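Local coordinates for protein aldehyde dehydrogenase 12 (PDB 6D97) that catalyses the NAD-dependent oxidation of L-glutamate gamma-semialdehyde, the last step of proline catabolism in plants, at residues A[424-429]-A[452-457]. Numbering follows the deposited sequence.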
ATOM      1  N   GLY A 424      -7.872 -34.098 -29.748  1.00 49.46           N
ATOM      2  CA  GLY A 424      -7.011 -35.259 -29.663  1.00 44.85           C
ATOM      3  C   GLY A 424      -5.551 -34.876 -29.779  1.00 50.74           C
ATOM      4  O   GLY A 424      -4.756 -35.155 -28.875  1.00 58.92           O
ATOM      5  N   ASN A 425      -5.191 -34.228 -30.891  1.00 47.34           N
ATOM      6  CA  ASN A 425      -3.828 -33.731 -31.051  1.00 45.40           C
ATOM      7  C   ASN A 425      -3.489 -32.705 -29.980  1.00 42.25           C
ATOM      8  O   ASN A 425      -2.366 -32.689 -29.465  1.00 48.17           O
ATOM      9  CB  ASN A 425      -3.639 -33.114 -32.436  1.00 41.90           C
ATOM     10  CG  ASN A 425      -3.689 -34.131 -33.543  1.00 46.20           C
ATOM     11  OD1 ASN A 425      -3.564 -35.333 -33.311  1.00 62.38           O
ATOM     12  ND2 ASN A 425      -3.852 -33.651 -34.768  1.00 43.69           N
ATOM     13  N   PHE A 426      -4.448 -31.850 -29.620  1.00 46.49           N
ATOM     14  CA  PHE A 426      -4.166 -30.793 -28.654  1.00 47.77           C
ATOM     15  C   PHE A 426      -3.776 -31.367 -27.296  1.00 47.56           C
ATOM     16  O   PHE A 426      -2.769 -30.964 -26.702  1.00 53.00           O
ATOM     17  CB  PHE A 426      -5.374 -29.866 -28.512  1.00 45.27           C
ATOM     18  CG  PHE A 426      -5.124 -28.706 -27.595  1.00 41.50           C
ATOM     19  CD1 PHE A 426      -4.489 -27.567 -28.063  1.00 39.35           C
ATOM     20  CD2 PHE A 426      -5.479 -28.770 -26.255  1.00 30.30           C
ATOM     21  CE1 PHE A 426      -4.234 -26.505 -27.226  1.00 32.80           C
ATOM     22  CE2 PHE A 426      -5.224 -27.708 -25.408  1.00 35.41           C
ATOM     23  CZ  PHE A 426      -4.600 -26.574 -25.896  1.00 37.05           C
ATOM     24  N   GLU A 427      -4.579 -32.301 -26.775  1.00 47.59           N
ATOM     25  CA  GLU A 427      -4.285 -32.903 -25.477  1.00 39.60           C
ATOM     26  C   GLU A 427      -2.933 -33.618 -25.486  1.00 39.27           C
ATOM     27  O   GLU A 427      -2.195 -33.568 -24.491  1.00 42.78           O
ATOM     28  CB  GLU A 427      -5.397 -33.887 -25.083  1.00 40.17           C
ATOM     29  CG  GLU A 427      -6.768 -33.274 -24.783  1.00 50.66           C
ATOM     30  CD  GLU A 427      -7.445 -32.725 -26.013  1.00 57.92           C
ATOM     31  OE1 GLU A 427      -7.102 -33.156 -27.118  1.00 60.48           O
ATOM     32  OE2 GLU A 427      -8.309 -31.847 -25.892  1.00 63.64           O
ATOM     33  N   LEU A 428      -2.574 -34.264 -26.591  1.00 41.79           N
ATOM     34  CA  LEU A 428      -1.255 -34.878 -26.713  1.00 40.37           C
ATOM     35  C   LEU A 428      -0.147 -33.821 -26.771  1.00 50.57           C
ATOM     36  O   LEU A 428       0.872 -33.940 -26.071  1.00 49.55           O
ATOM     37  CB  LEU A 428      -1.213 -35.774 -27.958  1.00 38.93           C
ATOM     38  CG  LEU A 428       0.110 -36.478 -28.255  1.00 43.72           C
ATOM     39  CD1 LEU A 428       0.405 -37.509 -27.192  1.00 43.70           C
ATOM     40  CD2 LEU A 428       0.086 -37.098 -29.643  1.00 39.87           C
ATOM     41  N   VAL A 429      -0.310 -32.787 -27.610  1.00 50.03           N
ATOM     42  CA  VAL A 429       0.736 -31.775 -27.805  1.00 40.00           C
ATOM     43  C   VAL A 429       0.971 -30.993 -26.516  1.00 39.84           C
ATOM     44  O   VAL A 429       2.122 -30.704 -26.147  1.00 50.41           O
ATOM     45  CB  VAL A 429       0.365 -30.850 -28.994  1.00 41.42           C
ATOM     46  CG1 VAL A 429       1.139 -29.517 -28.952  1.00 34.78           C
ATOM     47  CG2 VAL A 429       0.588 -31.576 -30.316  1.00 41.10           C
ATOM     48  N   LEU A 452      -3.287 -17.741 -29.655  1.00 29.95           N
ATOM     49  CA  LEU A 452      -3.948 -17.357 -28.413  1.00 30.31           C
ATOM     50  C   LEU A 452      -5.069 -18.321 -28.053  1.00 34.86           C
ATOM     51  O   LEU A 452      -5.322 -18.557 -26.865  1.00 34.94           O
ATOM     52  CB  LEU A 452      -4.481 -15.929 -28.522  1.00 27.57           C
ATOM     53  CG  LEU A 452      -3.416 -14.848 -28.714  1.00 26.03           C
ATOM     54  CD1 LEU A 452      -4.054 -13.490 -28.950  1.00 27.85           C
ATOM     55  CD2 LEU A 452      -2.489 -14.805 -27.503  1.00 28.20           C
ATOM     56  N   GLU A 453      -5.753 -18.884 -29.056  1.00 32.52           N
ATOM     57  CA  GLU A 453      -6.737 -19.926 -28.775  1.00 34.86           C
ATOM     58  C   GLU A 453      -6.079 -21.132 -28.120  1.00 39.30           C
ATOM     59  O   GLU A 453      -6.611 -21.694 -27.155  1.00 44.98           O
ATOM     60  CB  GLU A 453      -7.454 -20.348 -30.058  1.00 32.13           C
ATOM     61  CG  GLU A 453      -8.401 -21.526 -29.855  1.00 44.30           C
ATOM     62  CD  GLU A 453      -8.905 -22.125 -31.158  1.00 58.78           C
ATOM     63  OE1 GLU A 453      -8.985 -21.393 -32.166  1.00 64.19           O
ATOM     64  OE2 GLU A 453      -9.215 -23.336 -31.175  1.00 59.52           O
ATOM     65  N   ALA A 454      -4.913 -21.542 -28.627  1.00 35.48           N
ATOM     66  CA  ALA A 454      -4.214 -22.681 -28.043  1.00 31.27           C
ATOM     67  C   ALA A 454      -3.805 -22.399 -26.603  1.00 33.36           C
ATOM     68  O   ALA A 454      -3.900 -23.281 -25.742  1.00 42.49           O
ATOM     69  CB  ALA A 454      -2.993 -23.039 -28.887  1.00 27.35           C
ATOM     70  N   CYS A 455      -3.352 -21.175 -26.319  1.00 30.60           N
ATOM     71  CA  CYS A 455      -2.954 -20.847 -24.954  1.00 33.16           C
ATOM     72  C   CYS A 455      -4.159 -20.809 -24.022  1.00 36.99           C
ATOM     73  O   CYS A 455      -4.069 -21.228 -22.862  1.00 39.85           O
ATOM     74  CB  CYS A 455      -2.207 -19.512 -24.923  1.00 30.40           C
ATOM     75  SG  CYS A 455      -0.613 -19.497 -25.783  1.00 31.87           S
ATOM     76  N   GLU A 456      -5.301 -20.321 -24.513  1.00 38.25           N
ATOM     77  CA  GLU A 456      -6.502 -20.276 -23.685  1.00 33.86           C
ATOM     78  C   GLU A 456      -7.056 -21.672 -23.422  1.00 37.21           C
ATOM     79  O   GLU A 456      -7.658 -21.911 -22.370  1.00 34.08           O
ATOM     80  CB  GLU A 456      -7.552 -19.386 -24.353  1.00 29.71           C
ATOM     81  CG  GLU A 456      -8.927 -19.400 -23.702  1.00 31.19           C
ATOM     82  CD  GLU A 456      -8.992 -18.588 -22.421  1.00 34.36           C
ATOM     83  OE1 GLU A 456      -7.976 -17.955 -22.057  1.00 33.15           O
ATOM     84  OE2 GLU A 456     -10.068 -18.582 -21.781  1.00 31.41           O
ATOM     85  N   ARG A 457      -6.847 -22.609 -24.347  1.00 31.41           N
ATOM     86  CA  ARG A 457      -7.359 -23.961 -24.169  1.00 30.67           C
ATOM     87  C   ARG A 457      -6.511 -24.806 -23.225  1.00 37.66           C
ATOM     88  O   ARG A 457      -6.951 -25.894 -22.838  1.00 34.22           O
ATOM     89  CB  ARG A 457      -7.482 -24.660 -25.528  1.00 35.52           C
ATOM     90  CG  ARG A 457      -8.701 -24.223 -26.330  1.00 27.69           C
ATOM     91  CD  ARG A 457      -8.614 -24.663 -27.789  1.00 28.72           C
ATOM     92  NE  ARG A 457      -8.637 -26.115 -27.947  1.00 40.40           N
ATOM     93  CZ  ARG A 457      -8.437 -26.744 -29.102  1.00 47.81           C
ATOM     94  NH1 ARG A 457      -8.194 -26.050 -30.204  1.00 46.40           N
ATOM     95  NH2 ARG A 457      -8.477 -28.069 -29.151  1.00 46.58           N
TER
HETATM   96  O   HOH W   1      -9.373 -29.803 -27.564  1.00 46.54           O
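The guanidinium of Arg457 lies over one face of the Phe426 ring, and the carbonyl O of Ala454 meets the same ring at its edge, close to its plane. This is a textbook cation-pi stack between two helices, 425-429 and 448-457, that flank strand 437-443 in sequence within the part of the aldehyde dehydrogenase fold built round the seven-stranded mixed sheet, away from the NAD pocket. The two planes are inclined by 21°. Arg457 CZ stands 4.4 Å from the centroid of the Phe426 ring, 22° off its normal, so the charge sits over the aromatic face rather than beside it. Phe426 reaches across because its CG is anti to the backbone N (chi1 -176°), which carries the ring under the guanidinium, with its CE1-CZ edge against the backbone of the partner helix. There Phe426 CZ comes to 3.4 Å from Ala454 O. Arg457 CB packs 3.5 Å from the same Phe426 CZ. A bend at chi3 turns the arginine chain back over the ring.

Polar partners help set the rotation of the guanidinium. Arg457 NH1 forms a salt bridge at 3.1 Å with Glu453 OE2, one turn earlier, approaching the carboxylate on its anti side and out of its plane; it also bonds to the carbonyl O of Leu421, tying the helix to the loop before 424-429. The opposite charge of Glu427 probably adds a longer-range attraction. A water in the guanidinium plane lies against Arg457 NH2, too close for that half of a bridge to be certain, and donates to Glu427 OE2 at 2.8 Å.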